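Local coordinates for arginase (Thermus thermophilus, PDB 2EF5), which probably hydrolyses L-arginine to L-ornithine and urea, using two manganese ions in each subunit, at residues A72-V75 with L76-R79; T187-E190 with V191-G195; L244-E247 with I248-E251. One frame throughout, in Å; residues are numbered along the deposited sequence.

Overall arrangement
The three contacts are local ones along helices of the parallel-sheet arginase fold, interaction 2 also taking in the start and end of a short one. Interaction 1 lies on helix 66-81, across the chain's centre from the other two, its centre 35 Å from interaction 2's and 28 Å from interaction 3's. Interactions 2 and 3 are closer: centres 17 Å, nearest atoms about 6 Å apart. Each holds a guanidine through a carboxylate; E247 of a second subunit also bonds the one at D192, which places interaction 2 at a subunit interface. None reaches the manganese pair: the side chain of M188 stays about 12 Å from a metal ion, those of L76 and M246 about 14 Å.

Interaction 1: A72-V75 with L76-R79; sequences AALV and LKER
The carbonyl oxygen A73 O receives the N-H of K77, with K77 N 2.8 Å from A73 O and an N-H...O angle of 161°. It is the shortest of four successive i to i+4 bonds that run through this part of helix 66-81; L76 N on A72 O, E78 N on L74 O and R79 N on V75 O make up the rest. The side chains add mostly contacts with backbone. E78 turns its CG back beside its own backbone N (chi1 -53°), which lays that methylene against the preceding turn, with E78 CG 2.9 Å from L74 O. The carboxylate stays on the same flank, where E78 OE1 comes to 3.9 Å from V75 CA. On the next flank K77 extends fully beyond CG and runs alongside L74, bringing K77 CD to 4.3 Å from L74 CD1. The ammonium group goes on past this leucine to V153 O, so the apolar part of the lysine packs along the helix while its charged end is tied to another part of the chain. L76 faces inward, its side chain touching V6 and V8 of strand 2-8 and S102 of helix 99-107. V75, E78 and R79 occupy the exposed face. The chemistry is therefore that of an amphipathic surface helix: backbone bonds carry the turn, L76 meets the sheet, and the charged groups lie toward solvent or, for K77, end on a carbonyl.

Interaction 2: T187-E190 with V191-G195; sequences TMHE and VDRLG. With GAI (guanidine), chain J.
E190 accepts the N-H of L194 at its carbonyl oxygen, one turn on in helix 188-194, while its carboxylate turns back to the helix start. With CG beside the backbone N (chi1 -80°) and the chain bent at chi2 (71°), E190 OE1 comes to T187, where it is gripped twice: T187 N donates over 2.9 Å to the anti lone pair of E190 OE1, and the T187 hydroxyl donates from above the carboxylate plane, with OG1 2.6 Å from E190 OE1. T187 OG1 also accepts from H189 N, a capping bond, and T187 and E190 form a capping box. The other oxygen, E190 OE2, takes a long bond from H189 ND1, 3.3 Å, well out of the carboxylate plane and tilted from the ring plane, which may limit the imidazole's rotation. Beyond that bond the H189 ring runs alongside R193, its plane 60° from the guanidinium; H189 CE1 approaches the guanidinium edge at 3.1 Å from R193 NE. The guanidinium forms salt bridges with E251 and E201 of the second subunit. V191, buried about as much as E190, points the same way as M188, with V191 CG1 4.0 Å from M188 CE, and its CG2 rests 3.4 Å from T187 O. Both side chains touch L237 of their own chain and R240 of the second subunit. On the ligand flank, D192 OD2 accepts from two guanidine nitrogens, N2 at 3.0 Å and N1 at 3.1 Å from D192 OD2, while D192 OD1 pairs with R240 of the second subunit. Together these features form a capping-box helix start at T187, built into a subunit interface whose guanidine site is completed by E247 of that second subunit.

Interaction 3: L244-E247 with I248-E251; sequences LLME and ILAE. With GAI (guanidine), chain I.
Helix 239-252, the connecting helix of the beta-alpha-beta unit between strands 212-217 and 255-261, carries L244 one turn ahead of I248. Their side chains cross obliquely, with I248 CD1 3.8 Å from L244 CG and also against L244 CD1. I248 places CG1 beside its backbone N (chi1 -65°), which directs the methyl-bearing branch back over L244 and sets I248 CG1 3.4 Å from L244 O. That oxygen accepts from I248 N over 2.9 Å. A second apolar pair lies deeper: L249 CD1 is 4.2 Å from L245 CG, and the same methyl meets M246 CE. L245 packs on V196 and A200 of helix 196-206, M246 on L280 and L284 of helix 272-284, and L249 touches both helices. E247 reaches the other way, extended beyond CG, and presents its two oxygens separately to a guanidine: E247 OE1 is 2.7 Å from guanidine N1, and E247 OE2 is 2.9 Å from guanidine N3, the latter bond almost straight at 173°. The bidentate pairing matches two N-H donors with two acceptors and would hold the guanidine in a definite orientation. The helix thus combines two chemistries, an apolar side packed between helices 196-206 and 272-284 and a carboxylate that binds guanidine, which is probably protonated, so that charge would reinforce both hydrogen bonds.

Interaction 1: A72-V75 with L76-R79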
ATOM      1  N   ALA A  72     -44.859 -14.459 -11.296  1.00 28.37           N
ATOM      2  CA  ALA A  72     -45.217 -14.054  -9.938  1.00 27.67           C
ATOM      3  C   ALA A  72     -44.734 -12.639  -9.622  1.00 26.22           C
ATOM      4  O   ALA A  72     -45.499 -11.815  -9.126  1.00 26.39           O
ATOM      5  CB  ALA A  72     -44.645 -15.041  -8.930  1.00 27.67           C
ATOM      6  N   ALA A  73     -43.464 -12.366  -9.903  1.00 25.19           N
ATOM      7  CA  ALA A  73     -42.892 -11.051  -9.648  1.00 25.46           C
ATOM      8  C   ALA A  73     -43.640  -9.961 -10.412  1.00 25.27           C
ATOM      9  O   ALA A  73     -43.764  -8.833  -9.940  1.00 25.93           O
ATOM     10  CB  ALA A  73     -41.420 -11.040 -10.031  1.00 25.82           C
ATOM     11  N   LEU A  74     -44.136 -10.305 -11.595  1.00 25.36           N
ATOM     12  CA  LEU A  74     -44.869  -9.351 -12.422  1.00 26.87           C
ATOM     13  C   LEU A  74     -46.213  -9.007 -11.782  1.00 25.39           C
ATOM     14  O   LEU A  74     -46.641  -7.857 -11.796  1.00 26.19           O
ATOM     15  CB  LEU A  74     -45.077  -9.925 -13.834  1.00 28.83           C
ATOM     16  CG  LEU A  74     -45.524  -8.950 -14.928  1.00 31.20           C
ATOM     17  CD1 LEU A  74     -44.579  -7.752 -14.975  1.00 31.03           C
ATOM     18  CD2 LEU A  74     -45.549  -9.674 -16.275  1.00 31.43           C
ATOM     19  N   VAL A  75     -46.873 -10.009 -11.213  1.00 25.84           N
ATOM     20  CA  VAL A  75     -48.148  -9.783 -10.547  1.00 27.51           C
ATOM     21  C   VAL A  75     -47.886  -8.873  -9.348  1.00 28.51           C
ATOM     22  O   VAL A  75     -48.664  -7.959  -9.066  1.00 29.11           O
ATOM     23  CB  VAL A  75     -48.770 -11.113 -10.056  1.00 27.65           C
ATOM     24  CG1 VAL A  75     -50.014 -10.843  -9.221  1.00 28.34           C
ATOM     25  CG2 VAL A  75     -49.121 -11.987 -11.247  1.00 27.55           C
ATOM     26  N   LEU A  76     -46.782  -9.129  -8.649  1.00 27.98           N
ATOM     27  CA  LEU A  76     -46.408  -8.322  -7.490  1.00 27.90           C
ATOM     28  C   LEU A  76     -46.148  -6.876  -7.910  1.00 27.38           C
ATOM     29  O   LEU A  76     -46.653  -5.944  -7.292  1.00 27.29           O
ATOM     30  CB  LEU A  76     -45.157  -8.898  -6.823  1.00 24.57           C
ATOM     31  CG  LEU A  76     -44.535  -8.098  -5.676  1.00 24.47           C
ATOM     32  CD1 LEU A  76     -45.529  -7.980  -4.530  1.00 23.37           C
ATOM     33  CD2 LEU A  76     -43.260  -8.790  -5.208  1.00 21.76           C
ATOM     34  N   LYS A  77     -45.357  -6.695  -8.963  1.00 28.42           N
ATOM     35  CA  LYS A  77     -45.043  -5.360  -9.453  1.00 29.81           C
ATOM     36  C   LYS A  77     -46.323  -4.581  -9.746  1.00 30.80           C
ATOM     37  O   LYS A  77     -46.479  -3.442  -9.315  1.00 31.17           O
ATOM     38  CB  LYS A  77     -44.192  -5.450 -10.720  1.00 29.99           C
ATOM     39  CG  LYS A  77     -43.919  -4.116 -11.402  1.00 29.94           C
ATOM     40  CD  LYS A  77     -43.199  -4.323 -12.725  1.00 29.01           C
ATOM     41  CE  LYS A  77     -43.021  -3.012 -13.475  1.00 29.96           C
ATOM     42  NZ  LYS A  77     -42.344  -3.224 -14.790  1.00 32.41           N
ATOM     43  N   GLU A  78     -47.242  -5.209 -10.470  1.00 32.23           N
ATOM     44  CA  GLU A  78     -48.502  -4.566 -10.831  1.00 33.47           C
ATOM     45  C   GLU A  78     -49.352  -4.232  -9.617  1.00 32.85           C
ATOM     46  O   GLU A  78     -49.996  -3.182  -9.569  1.00 31.29           O
ATOM     47  CB  GLU A  78     -49.291  -5.467 -11.778  1.00 35.27           C
ATOM     48  CG  GLU A  78     -48.486  -5.912 -12.980  1.00 39.11           C
ATOM     49  CD  GLU A  78     -49.262  -6.828 -13.899  1.00 42.43           C
ATOM     50  OE1 GLU A  78     -49.869  -7.804 -13.403  1.00 43.67           O
ATOM     51  OE2 GLU A  78     -49.255  -6.574 -15.121  1.00 43.09           O
ATOM     52  N   ARG A  79     -49.357  -5.135  -8.640  1.00 32.20           N
ATOM     53  CA  ARG A  79     -50.129  -4.931  -7.424  1.00 33.55           C
ATOM     54  C   ARG A  79     -49.633  -3.717  -6.648  1.00 32.16           C
ATOM     55  O   ARG A  79     -50.431  -2.935  -6.135  1.00 32.57           O
ATOM     56  CB  ARG A  79     -50.057  -6.176  -6.536  1.00 35.49           C
ATOM     57  CG  ARG A  79     -50.884  -6.063  -5.271  1.00 38.59           C
ATOM     58  CD  ARG A  79     -52.367  -6.261  -5.542  1.00 41.53           C
ATOM     59  NE  ARG A  79     -53.192  -5.589  -4.541  1.00 44.62           N
ATOM     60  CZ  ARG A  79     -54.364  -6.043  -4.110  1.00 46.55           C
ATOM     61  NH1 ARG A  79     -54.852  -7.181  -4.590  1.00 48.73           N
ATOM     62  NH2 ARG A  79     -55.056  -5.357  -3.208  1.00 46.61           N
TER

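Interaction 2: T187-E190 with V191-G195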
ATOM      1  N   THR A 187     -19.201  -4.426   3.422  1.00 20.57           N
ATOM      2  CA  THR A 187     -19.125  -5.797   3.907  1.00 21.41           C
ATOM      3  C   THR A 187     -18.973  -5.734   5.422  1.00 21.78           C
ATOM      4  O   THR A 187     -18.798  -4.651   5.986  1.00 20.08           O
ATOM      5  CB  THR A 187     -17.891  -6.541   3.346  1.00 23.10           C
ATOM      6  OG1 THR A 187     -16.700  -5.975   3.908  1.00 25.68           O
ATOM      7  CG2 THR A 187     -17.832  -6.431   1.827  1.00 22.31           C
ATOM      8  N   MET A 188     -19.028  -6.887   6.082  1.00 20.89           N
ATOM      9  CA  MET A 188     -18.867  -6.913   7.528  1.00 22.65           C
ATOM     10  C   MET A 188     -17.501  -6.357   7.926  1.00 23.07           C
ATOM     11  O   MET A 188     -17.305  -5.929   9.065  1.00 23.91           O
ATOM     12  CB  MET A 188     -19.029  -8.334   8.065  1.00 22.46           C
ATOM     13  CG  MET A 188     -20.453  -8.866   7.995  1.00 20.19           C
ATOM     14  SD  MET A 188     -21.648  -7.777   8.787  1.00 21.20           S
ATOM     15  CE  MET A 188     -20.993  -7.704  10.480  1.00 18.99           C
ATOM     16  N   HIS A 189     -16.546  -6.358   6.996  1.00 22.90           N
ATOM     17  CA  HIS A 189     -15.224  -5.808   7.300  1.00 23.81           C
ATOM     18  C   HIS A 189     -15.371  -4.317   7.556  1.00 23.36           C
ATOM     19  O   HIS A 189     -14.820  -3.788   8.525  1.00 23.45           O
ATOM     20  CB  HIS A 189     -14.243  -6.055   6.144  1.00 23.49           C
ATOM     21  CG  HIS A 189     -12.912  -5.391   6.330  1.00 23.49           C
ATOM     22  ND1 HIS A 189     -12.676  -4.086   5.958  1.00 23.77           N
ATOM     23  CD2 HIS A 189     -11.767  -5.838   6.895  1.00 21.46           C
ATOM     24  CE1 HIS A 189     -11.440  -3.755   6.288  1.00 23.05           C
ATOM     25  NE2 HIS A 189     -10.866  -4.799   6.857  1.00 24.39           N
ATOM     26  N   GLU A 190     -16.126  -3.645   6.688  1.00 23.35           N
ATOM     27  CA  GLU A 190     -16.374  -2.214   6.841  1.00 24.02           C
ATOM     28  C   GLU A 190     -17.248  -1.983   8.079  1.00 22.89           C
ATOM     29  O   GLU A 190     -17.075  -1.007   8.801  1.00 23.57           O
ATOM     30  CB  GLU A 190     -17.093  -1.647   5.609  1.00 25.59           C
ATOM     31  CG  GLU A 190     -16.196  -1.347   4.411  1.00 29.92           C
ATOM     32  CD  GLU A 190     -15.689  -2.599   3.722  1.00 30.12           C
ATOM     33  OE1 GLU A 190     -16.522  -3.454   3.352  1.00 30.68           O
ATOM     34  OE2 GLU A 190     -14.461  -2.730   3.543  1.00 29.85           O
ATOM     35  N   VAL A 191     -18.201  -2.877   8.313  1.00 20.55           N
ATOM     36  CA  VAL A 191     -19.065  -2.719   9.472  1.00 20.60           C
ATOM     37  C   VAL A 191     -18.207  -2.724  10.738  1.00 21.28           C
ATOM     38  O   VAL A 191     -18.354  -1.866  11.604  1.00 22.38           O
ATOM     39  CB  VAL A 191     -20.124  -3.844   9.541  1.00 17.32           C
ATOM     40  CG1 VAL A 191     -20.884  -3.770  10.864  1.00 18.48           C
ATOM     41  CG2 VAL A 191     -21.095  -3.703   8.379  1.00 16.69           C
ATOM     42  N   ASP A 192     -17.288  -3.677  10.824  1.00 21.62           N
ATOM     43  CA  ASP A 192     -16.418  -3.784  11.989  1.00 24.13           C
ATOM     44  C   ASP A 192     -15.496  -2.581  12.118  1.00 25.81           C
ATOM     45  O   ASP A 192     -15.237  -2.098  13.223  1.00 25.97           O
ATOM     46  CB  ASP A 192     -15.565  -5.057  11.918  1.00 21.88           C
ATOM     47  CG  ASP A 192     -16.375  -6.320  12.153  1.00 22.84           C
ATOM     48  OD1 ASP A 192     -17.331  -6.280  12.958  1.00 24.71           O
ATOM     49  OD2 ASP A 192     -16.049  -7.363  11.553  1.00 23.21           O
ATOM     50  N   ARG A 193     -15.010  -2.096  10.979  1.00 27.14           N
ATOM     51  CA  ARG A 193     -14.090  -0.965  10.939  1.00 28.59           C
ATOM     52  C   ARG A 193     -14.738   0.386  11.220  1.00 27.29           C
ATOM     53  O   ARG A 193     -14.202   1.192  11.976  1.00 28.40           O
ATOM     54  CB  ARG A 193     -13.431  -0.909   9.560  1.00 31.09           C
ATOM     55  CG  ARG A 193     -11.929  -0.708   9.547  1.00 34.25           C
ATOM     56  CD  ARG A 193     -11.508  -0.362   8.133  1.00 36.45           C
ATOM     57  NE  ARG A 193     -10.394  -1.163   7.640  1.00 38.73           N
ATOM     58  CZ  ARG A 193      -9.128  -1.014   8.019  1.00 38.11           C
ATOM     59  NH1 ARG A 193      -8.801  -0.089   8.910  1.00 38.71           N
ATOM     60  NH2 ARG A 193      -8.188  -1.790   7.492  1.00 37.62           N
ATOM     61  N   LEU A 194     -15.892   0.628  10.610  1.00 26.42           N
ATOM     62  CA  LEU A 194     -16.575   1.908  10.750  1.00 25.95           C
ATOM     63  C   LEU A 194     -17.717   1.973  11.760  1.00 25.26           C
ATOM     64  O   LEU A 194     -17.983   3.032  12.320  1.00 24.88           O
ATOM     65  CB  LEU A 194     -17.115   2.341   9.388  1.00 25.64           C
ATOM     66  CG  LEU A 194     -16.118   2.404   8.223  1.00 27.90           C
ATOM     67  CD1 LEU A 194     -16.876   2.580   6.907  1.00 24.98           C
ATOM     68  CD2 LEU A 194     -15.131   3.542   8.451  1.00 25.62           C
ATOM     69  N   GLY A 195     -18.396   0.854  11.986  1.00 24.62           N
ATOM     70  CA  GLY A 195     -19.521   0.864  12.904  1.00 22.08           C
ATOM     71  C   GLY A 195     -20.777   1.198  12.117  1.00 22.53           C
ATOM     72  O   GLY A 195     -20.722   1.966  11.153  1.00 19.94           O
TER
HETATM   73  C   GAI J1004     -14.970  -9.807   9.325  1.00 21.71           C
HETATM   74  N1  GAI J1004     -14.211  -8.737   9.541  1.00 22.07           N
HETATM   75  N2  GAI J1004     -16.105  -9.946   9.997  1.00 20.57           N
HETATM   76  N3  GAI J1004     -14.594 -10.739   8.444  1.00 20.23           N

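Interaction 3: L244-E247 with I248-E251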
ATOM      1  N   LEU A 244     -30.277  -0.346  15.143  1.00 15.22           N
ATOM      2  CA  LEU A 244     -29.697   0.983  14.946  1.00 17.23           C
ATOM      3  C   LEU A 244     -29.794   1.393  13.474  1.00 17.76           C
ATOM      4  O   LEU A 244     -30.189   2.514  13.155  1.00 17.38           O
ATOM      5  CB  LEU A 244     -28.229   1.020  15.374  1.00 15.74           C
ATOM      6  CG  LEU A 244     -27.608   2.408  15.159  1.00 17.15           C
ATOM      7  CD1 LEU A 244     -28.308   3.425  16.063  1.00 16.94           C
ATOM      8  CD2 LEU A 244     -26.124   2.367  15.458  1.00 17.45           C
ATOM      9  N   LEU A 245     -29.423   0.481  12.581  1.00 17.05           N
ATOM     10  CA  LEU A 245     -29.488   0.758  11.149  1.00 18.18           C
ATOM     11  C   LEU A 245     -30.896   1.171  10.741  1.00 18.23           C
ATOM     12  O   LEU A 245     -31.080   2.150  10.008  1.00 18.83           O
ATOM     13  CB  LEU A 245     -29.071  -0.473  10.345  1.00 18.76           C
ATOM     14  CG  LEU A 245     -29.167  -0.304   8.825  1.00 19.21           C
ATOM     15  CD1 LEU A 245     -28.255   0.834   8.367  1.00 18.22           C
ATOM     16  CD2 LEU A 245     -28.780  -1.606   8.156  1.00 20.53           C
ATOM     17  N   MET A 246     -31.886   0.422  11.216  1.00 16.94           N
ATOM     18  CA  MET A 246     -33.276   0.717  10.903  1.00 17.15           C
ATOM     19  C   MET A 246     -33.706   2.070  11.463  1.00 17.57           C
ATOM     20  O   MET A 246     -34.387   2.832  10.782  1.00 16.24           O
ATOM     21  CB  MET A 246     -34.199  -0.378  11.456  1.00 16.65           C
ATOM     22  CG  MET A 246     -34.008  -1.753  10.849  1.00 17.26           C
ATOM     23  SD  MET A 246     -34.282  -1.844   9.054  1.00 21.81           S
ATOM     24  CE  MET A 246     -32.613  -1.945   8.461  1.00 17.98           C
ATOM     25  N   GLU A 247     -33.310   2.369  12.698  1.00 16.92           N
ATOM     26  CA  GLU A 247     -33.694   3.630  13.328  1.00 17.84           C
ATOM     27  C   GLU A 247     -33.094   4.850  12.625  1.00 18.23           C
ATOM     28  O   GLU A 247     -33.758   5.879  12.479  1.00 17.74           O
ATOM     29  CB  GLU A 247     -33.286   3.638  14.809  1.00 18.76           C
ATOM     30  CG  GLU A 247     -33.866   2.480  15.620  1.00 19.89           C
ATOM     31  CD  GLU A 247     -33.250   2.373  17.009  1.00 20.54           C
ATOM     32  OE1 GLU A 247     -32.038   2.621  17.144  1.00 18.98           O
ATOM     33  OE2 GLU A 247     -33.965   2.019  17.964  1.00 23.66           O
ATOM     34  N   ILE A 248     -31.845   4.742  12.184  1.00 15.90           N
ATOM     35  CA  ILE A 248     -31.219   5.869  11.511  1.00 18.18           C
ATOM     36  C   ILE A 248     -31.846   6.070  10.129  1.00 19.15           C
ATOM     37  O   ILE A 248     -32.035   7.199   9.691  1.00 19.25           O
ATOM     38  CB  ILE A 248     -29.691   5.677  11.410  1.00 17.91           C
ATOM     39  CG1 ILE A 248     -29.082   5.695  12.821  1.00 16.85           C
ATOM     40  CG2 ILE A 248     -29.079   6.786  10.570  1.00 20.30           C
ATOM     41  CD1 ILE A 248     -27.566   5.482  12.872  1.00 18.40           C
ATOM     42  N   LEU A 249     -32.188   4.981   9.449  1.00 20.09           N
ATOM     43  CA  LEU A 249     -32.832   5.103   8.147  1.00 21.45           C
ATOM     44  C   LEU A 249     -34.219   5.708   8.367  1.00 22.78           C
ATOM     45  O   LEU A 249     -34.674   6.548   7.579  1.00 22.56           O
ATOM     46  CB  LEU A 249     -32.954   3.737   7.455  1.00 20.78           C
ATOM     47  CG  LEU A 249     -31.630   3.081   7.032  1.00 21.32           C
ATOM     48  CD1 LEU A 249     -31.899   1.706   6.424  1.00 20.56           C
ATOM     49  CD2 LEU A 249     -30.896   3.971   6.039  1.00 21.62           C
ATOM     50  N   ALA A 250     -34.884   5.300   9.446  1.00 24.03           N
ATOM     51  CA  ALA A 250     -36.207   5.824   9.757  1.00 26.28           C
ATOM     52  C   ALA A 250     -36.160   7.336   9.979  1.00 27.48           C
ATOM     53  O   ALA A 250     -37.023   8.063   9.484  1.00 27.78           O
ATOM     54  CB  ALA A 250     -36.767   5.133  10.997  1.00 26.12           C
ATOM     55  N   GLU A 251     -35.150   7.801  10.716  1.00 27.66           N
ATOM     56  CA  GLU A 251     -34.991   9.232  11.017  1.00 28.72           C
ATOM     57  C   GLU A 251     -34.933  10.103   9.764  1.00 28.09           C
ATOM     58  O   GLU A 251     -35.382  11.247   9.780  1.00 28.94           O
ATOM     59  CB  GLU A 251     -33.715   9.489  11.838  1.00 31.20           C
ATOM     60  CG  GLU A 251     -33.719   8.946  13.266  1.00 37.15           C
ATOM     61  CD  GLU A 251     -32.441   9.289  14.039  1.00 40.36           C
ATOM     62  OE1 GLU A 251     -31.386   9.523  13.404  1.00 41.80           O
ATOM     63  OE2 GLU A 251     -32.488   9.309  15.287  1.00 43.31           O
TER
HETATM   64  C   GAI I1001     -31.286   0.076  19.543  1.00 21.65           C
HETATM   65  N1  GAI I1001     -30.649   0.957  18.755  1.00 20.48           N
HETATM   66  N2  GAI I1001     -30.578  -0.809  20.249  1.00 20.54           N
HETATM   67  N3  GAI I1001     -32.621   0.086  19.623  1.00 21.94           N